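Local coordinates for protein tetraacyldisaccharide 4'-kinase (PDB 4EHX) that transfers the gamma-phosphate of ATP to the 4'-position of a tetraacyldisaccharide 1-phosphate, forming lipid IVA in lipid A biosynthesis, at residues N43-F54 against I152-L160. Numbering follows the deposited sequence.
Sequences NLSVGGSGKTSF and ILLLKKKDL
D159 OD2 is gripped by three donors, the backbone N of K156 at 2.9 Å, steeply above the carboxylate plane, and two waters, while OD1 takes the hydroxyl of S45 across the contact (OG to OD1 2.7 Å). The hydroxyl comes in on the syn side, 30° out of the carboxylate plane. One water runs back to N43 ND2; the other donates also to L154 O and accepts from L44 N, bridging two backbone atoms that lie 4.3 Å apart, too far for a direct bond. With so many bonds, the carboxylate's rotation is probably fixed. N43 ND2 also donates to S45 O (2.8 Å), tying the N43 side chain to the backbone at the start of the loop.

Further along, K156 NZ reaches G48 O at 2.6 Å, in the carbonyl plane, with a C=O...N angle of 151°. The lysine's CG lies between the backbone N and carbonyl carbon (chi1 62°), and an extended chain beyond it brings the amine to the loop. A water links NZ to V46 O, and a bound methylpentanediol, probably from the crystallisation liquor, is a further partner.

Nearer the start of strand 150-156 the contacts are apolar. L154 CD2 sits 3.6 Å from K51 CA, against the backbone where the helix begins, while L154 CD1 lies over one face of the F54 ring. I152 CD1 meets that ring at its edge, 3.9 Å from CE2. L153 CD1 abuts N43 CA and L44, whose side chain crosses it at about a right angle.

Residues 45-52 are the predicted ATP-binding segment; with strand 150-156 running parallel beside strand 38-43, the loop between strand 38-43 and helix 51-61, ending in G50-K51-T52, is the P-loop of a P-loop kinase.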
ATOM      1  N   ASN A  43       5.236   1.961   6.986  1.00 22.85           N
ATOM      2  CA  ASN A  43       4.582   2.005   8.284  1.00 27.11           C
ATOM      3  C   ASN A  43       5.257   1.049   9.265  1.00 28.29           C
ATOM      4  O   ASN A  43       6.249   0.380   8.930  1.00 24.09           O
ATOM      5  CB  ASN A  43       3.084   1.757   8.161  1.00 31.19           C
ATOM      6  CG  ASN A  43       2.751   0.300   8.093  1.00 36.40           C
ATOM      7  OD1 ASN A  43       3.439  -0.466   7.422  1.00 36.80           O
ATOM      8  ND2 ASN A  43       1.705  -0.104   8.804  1.00 43.21           N
ATOM      9  N   LEU A  44       4.744   1.012  10.484  1.00 28.73           N
ATOM     10  CA  LEU A  44       5.400   0.262  11.545  1.00 33.01           C
ATOM     11  C   LEU A  44       4.748  -1.089  11.774  1.00 32.19           C
ATOM     12  O   LEU A  44       5.336  -1.958  12.399  1.00 36.94           O
ATOM     13  CB  LEU A  44       5.379   1.061  12.857  1.00 29.40           C
ATOM     14  CG  LEU A  44       6.275   2.290  12.934  1.00 32.39           C
ATOM     15  CD1 LEU A  44       6.240   2.864  14.336  1.00 31.38           C
ATOM     16  CD2 LEU A  44       7.692   1.914  12.558  1.00 34.05           C
ATOM     17  N   SER A  45       3.527  -1.271  11.281  1.00 29.84           N
ATOM     18  CA  SER A  45       2.761  -2.453  11.656  1.00 30.27           C
ATOM     19  C   SER A  45       2.290  -3.288  10.477  1.00 43.53           C
ATOM     20  O   SER A  45       2.166  -2.802   9.350  1.00 42.83           O
ATOM     21  CB  SER A  45       1.534  -2.040  12.471  1.00 34.87           C
ATOM     22  OG  SER A  45       0.766  -1.090  11.754  1.00 30.46           O
ATOM     23  N   VAL A  46       2.030  -4.559  10.752  1.00 45.43           N
ATOM     24  CA  VAL A  46       1.270  -5.385   9.830  1.00 52.40           C
ATOM     25  C   VAL A  46      -0.207  -5.020   9.997  1.00 49.48           C
ATOM     26  O   VAL A  46      -0.607  -4.506  11.043  1.00 45.20           O
ATOM     27  CB  VAL A  46       1.496  -6.874  10.111  1.00 53.02           C
ATOM     28  CG1 VAL A  46       2.977  -7.185  10.035  1.00 49.58           C
ATOM     29  CG2 VAL A  46       0.940  -7.255  11.478  1.00 47.92           C
ATOM     30  N   GLY A  47      -1.014  -5.264   8.968  1.00 49.62           N
ATOM     31  CA  GLY A  47      -2.429  -4.931   9.017  1.00 52.46           C
ATOM     32  C   GLY A  47      -2.760  -3.738   8.139  1.00 56.30           C
ATOM     33  O   GLY A  47      -1.859  -3.128   7.563  1.00 53.91           O
ATOM     34  N   GLY A  48      -4.046  -3.404   8.034  1.00 53.71           N
ATOM     35  CA  GLY A  48      -4.492  -2.299   7.196  1.00 46.87           C
ATOM     36  C   GLY A  48      -3.703  -1.038   7.493  1.00 49.33           C
ATOM     37  O   GLY A  48      -3.555  -0.662   8.655  1.00 41.50           O
ATOM     38  N   SER A  49      -3.208  -0.381   6.445  1.00 45.14           N
ATOM     39  CA  SER A  49      -2.209   0.678   6.590  1.00 43.86           C
ATOM     40  C   SER A  49      -2.571   1.999   5.925  1.00 46.19           C
ATOM     41  O   SER A  49      -2.159   3.068   6.383  1.00 49.45           O
ATOM     42  CB  SER A  49      -0.880   0.198   6.007  1.00 52.38           C
ATOM     43  OG  SER A  49       0.107   1.205   6.119  1.00 73.18           O
ATOM     44  N   GLY A  50      -3.321   1.931   4.833  1.00 39.49           N
ATOM     45  CA  GLY A  50      -3.563   3.112   4.022  1.00 34.70           C
ATOM     46  C   GLY A  50      -2.357   3.383   3.149  1.00 33.09           C
ATOM     47  O   GLY A  50      -2.320   4.357   2.395  1.00 25.13           O
ATOM     48  N   LYS A  51      -1.358   2.509   3.233  1.00 24.43           N
ATOM     49  CA  LYS A  51      -0.140   2.714   2.458  1.00 28.63           C
ATOM     50  C   LYS A  51      -0.417   2.709   0.954  1.00 19.64           C
ATOM     51  O   LYS A  51       0.130   3.524   0.218  1.00 22.01           O
ATOM     52  CB  LYS A  51       0.903   1.646   2.797  1.00 28.73           C
ATOM     53  CG  LYS A  51       2.148   1.737   1.959  1.00 38.56           C
ATOM     54  CD  LYS A  51       2.584   0.363   1.474  1.00 59.18           C
ATOM     55  CE  LYS A  51       1.603  -0.193   0.453  1.00 49.51           C
ATOM     56  NZ  LYS A  51       1.961  -1.570   0.052  1.00 46.60           N
ATOM     57  N   THR A  52      -1.247   1.778   0.499  1.00 20.21           N
ATOM     58  CA  THR A  52      -1.573   1.694  -0.925  1.00 26.10           C
ATOM     59  C   THR A  52      -2.243   2.987  -1.392  1.00 28.64           C
ATOM     60  O   THR A  52      -1.834   3.580  -2.397  1.00 23.26           O
ATOM     61  CB  THR A  52      -2.468   0.473  -1.237  1.00 28.09           C
ATOM     62  OG1 THR A  52      -1.801  -0.716  -0.802  1.00 34.83           O
ATOM     63  CG2 THR A  52      -2.728   0.360  -2.735  1.00 29.52           C
ATOM     64  N   SER A  53      -3.265   3.430  -0.663  1.00 21.49           N
ATOM     65  CA  SER A  53      -3.920   4.699  -0.991  1.00 23.90           C
ATOM     66  C   SER A  53      -2.942   5.865  -1.002  1.00 19.45           C
ATOM     67  O   SER A  53      -3.010   6.745  -1.872  1.00 19.73           O
ATOM     68  CB  SER A  53      -5.068   5.008  -0.018  1.00 21.70           C
ATOM     69  OG  SER A  53      -6.108   4.072  -0.156  1.00 29.54           O
ATOM     70  N   PHE A  54      -2.033   5.902  -0.034  1.00 18.61           N
ATOM     71  CA  PHE A  54      -1.104   7.009   0.018  1.00 17.58           C
ATOM     72  C   PHE A  54      -0.129   6.986  -1.152  1.00 19.26           C
ATOM     73  O   PHE A  54       0.227   8.032  -1.688  1.00 21.78           O
ATOM     74  CB  PHE A  54      -0.331   7.075   1.353  1.00 17.82           C
ATOM     75  CG  PHE A  54       0.473   8.323   1.482  1.00 19.73           C
ATOM     76  CD1 PHE A  54      -0.136   9.524   1.854  1.00 23.17           C
ATOM     77  CD2 PHE A  54       1.823   8.324   1.181  1.00 16.43           C
ATOM     78  CE1 PHE A  54       0.596  10.702   1.936  1.00 22.73           C
ATOM     79  CE2 PHE A  54       2.553   9.494   1.246  1.00 19.09           C
ATOM     80  CZ  PHE A  54       1.943  10.684   1.633  1.00 25.94           C
ATOM     81  N   ILE A 152       8.768   8.863   4.574  1.00 18.63           N
ATOM     82  CA  ILE A 152       7.402   9.116   5.019  1.00 17.15           C
ATOM     83  C   ILE A 152       6.867   7.917   5.783  1.00 18.98           C
ATOM     84  O   ILE A 152       6.853   6.795   5.271  1.00 18.67           O
ATOM     85  CB  ILE A 152       6.472   9.414   3.846  1.00 20.50           C
ATOM     86  CG1 ILE A 152       7.005  10.611   3.044  1.00 20.93           C
ATOM     87  CG2 ILE A 152       5.047   9.701   4.375  1.00 19.25           C
ATOM     88  CD1 ILE A 152       6.151  10.951   1.771  1.00 17.30           C
ATOM     89  N   LEU A 153       6.443   8.153   7.018  1.00 20.47           N
ATOM     90  CA  LEU A 153       5.935   7.080   7.857  1.00 17.77           C
ATOM     91  C   LEU A 153       4.466   7.293   8.131  1.00 19.51           C
ATOM     92  O   LEU A 153       4.061   8.357   8.610  1.00 21.12           O
ATOM     93  CB  LEU A 153       6.676   7.055   9.198  1.00 18.89           C
ATOM     94  CG  LEU A 153       6.179   5.983  10.181  1.00 21.27           C
ATOM     95  CD1 LEU A 153       6.509   4.587   9.673  1.00 21.32           C
ATOM     96  CD2 LEU A 153       6.770   6.208  11.607  1.00 25.38           C
ATOM     97  N   LEU A 154       3.671   6.272   7.848  1.00 19.73           N
ATOM     98  CA  LEU A 154       2.238   6.314   8.154  1.00 19.27           C
ATOM     99  C   LEU A 154       2.020   5.694   9.512  1.00 22.54           C
ATOM    100  O   LEU A 154       2.589   4.636   9.814  1.00 24.54           O
ATOM    101  CB  LEU A 154       1.435   5.531   7.112  1.00 18.92           C
ATOM    102  CG  LEU A 154       1.051   6.295   5.837  1.00 24.62           C
ATOM    103  CD1 LEU A 154       2.267   6.886   5.139  1.00 22.11           C
ATOM    104  CD2 LEU A 154       0.300   5.347   4.891  1.00 22.43           C
ATOM    105  N   LEU A 155       1.186   6.346  10.314  1.00 23.21           N
ATOM    106  CA  LEU A 155       0.852   5.886  11.657  1.00 27.50           C
ATOM    107  C   LEU A 155      -0.646   5.935  11.853  1.00 33.04           C
ATOM    108  O   LEU A 155      -1.263   6.967  11.595  1.00 28.04           O
ATOM    109  CB  LEU A 155       1.460   6.821  12.700  1.00 28.06           C
ATOM    110  CG  LEU A 155       2.849   6.645  13.305  1.00 46.40           C
ATOM    111  CD1 LEU A 155       2.969   7.687  14.405  1.00 49.79           C
ATOM    112  CD2 LEU A 155       3.076   5.236  13.866  1.00 37.58           C
ATOM    113  N   LYS A 156      -1.238   4.849  12.339  1.00 26.29           N
ATOM    114  CA  LYS A 156      -2.632   4.921  12.788  1.00 31.12           C
ATOM    115  C   LYS A 156      -2.727   4.901  14.308  1.00 34.37           C
ATOM    116  O   LYS A 156      -1.809   4.446  14.999  1.00 32.51           O
ATOM    117  CB  LYS A 156      -3.474   3.802  12.179  1.00 31.90           C
ATOM    118  CG  LYS A 156      -3.018   2.427  12.557  1.00 29.28           C
ATOM    119  CD  LYS A 156      -3.751   1.375  11.764  1.00 36.18           C
ATOM    120  CE  LYS A 156      -3.143   0.013  12.011  1.00 35.74           C
ATOM    121  NZ  LYS A 156      -3.797  -1.026  11.174  1.00 40.38           N
ATOM    122  N   LYS A 157      -3.835   5.400  14.839  1.00 28.80           N
ATOM    123  CA  LYS A 157      -3.971   5.503  16.291  1.00 32.12           C
ATOM    124  C   LYS A 157      -3.673   4.158  16.959  1.00 31.17           C
ATOM    125  O   LYS A 157      -2.995   4.102  17.980  1.00 36.01           O
ATOM    126  CB  LYS A 157      -5.367   6.010  16.680  1.00 33.73           C
ATOM    127  CG  LYS A 157      -5.540   6.248  18.185  1.00 34.36           C
ATOM    128  CD  LYS A 157      -6.969   6.698  18.502  1.00 36.56           C
ATOM    129  CE  LYS A 157      -7.168   6.971  19.983  1.00 45.55           C
ATOM    130  NZ  LYS A 157      -8.584   7.341  20.273  1.00 47.27           N
ATOM    131  N   LYS A 158      -4.169   3.075  16.369  1.00 33.69           N
ATOM    132  CA  LYS A 158      -3.953   1.729  16.918  1.00 33.49           C
ATOM    133  C   LYS A 158      -2.464   1.390  17.117  1.00 40.65           C
ATOM    134  O   LYS A 158      -2.100   0.684  18.072  1.00 36.28           O
ATOM    135  CB  LYS A 158      -4.592   0.692  15.996  1.00 41.58           C
ATOM    136  CG  LYS A 158      -4.619  -0.726  16.561  1.00 50.44           C
ATOM    137  CD  LYS A 158      -5.062  -1.710  15.493  1.00 54.19           C
ATOM    138  CE  LYS A 158      -5.119  -3.132  16.030  1.00 66.00           C
ATOM    139  NZ  LYS A 158      -5.453  -4.113  14.954  1.00 68.68           N
ATOM    140  N   ASP A 159      -1.615   1.879  16.214  1.00 32.97           N
ATOM    141  CA  ASP A 159      -0.166   1.624  16.297  1.00 33.07           C
ATOM    142  C   ASP A 159       0.422   2.104  17.619  1.00 36.23           C
ATOM    143  O   ASP A 159       1.286   1.438  18.203  1.00 36.63           O
ATOM    144  CB  ASP A 159       0.583   2.315  15.151  1.00 29.85           C
ATOM    145  CG  ASP A 159       0.283   1.706  13.790  1.00 34.62           C
ATOM    146  OD1 ASP A 159      -0.040   0.498  13.728  1.00 31.25           O
ATOM    147  OD2 ASP A 159       0.390   2.430  12.770  1.00 32.06           O
ATOM    148  N   LEU A 160      -0.028   3.269  18.081  1.00 31.91           N
ATOM    149  CA  LEU A 160       0.519   3.878  19.302  1.00 35.66           C
ATOM    150  C   LEU A 160       0.233   3.057  20.555  1.00 43.68           C
ATOM    151  O   LEU A 160       0.895   3.224  21.584  1.00 43.06           O
ATOM    152  CB  LEU A 160      -0.026   5.295  19.484  1.00 41.62           C
ATOM    153  CG  LEU A 160       0.327   6.320  18.404  1.00 43.03           C
ATOM    154  CD1 LEU A 160      -0.347   7.645  18.703  1.00 48.52           C
ATOM    155  CD2 LEU A 160       1.835   6.498  18.309  1.00 44.06           C
TER
HETATM  156  O   HOH W   1      -0.231   1.567  10.220  1.00 28.65           O
HETATM  157  O   HOH W   2       2.817   2.574  11.363  1.00 31.38           O
HETATM  158  O   HOH W   3      -2.384  -3.043  12.710  1.00 35.77           O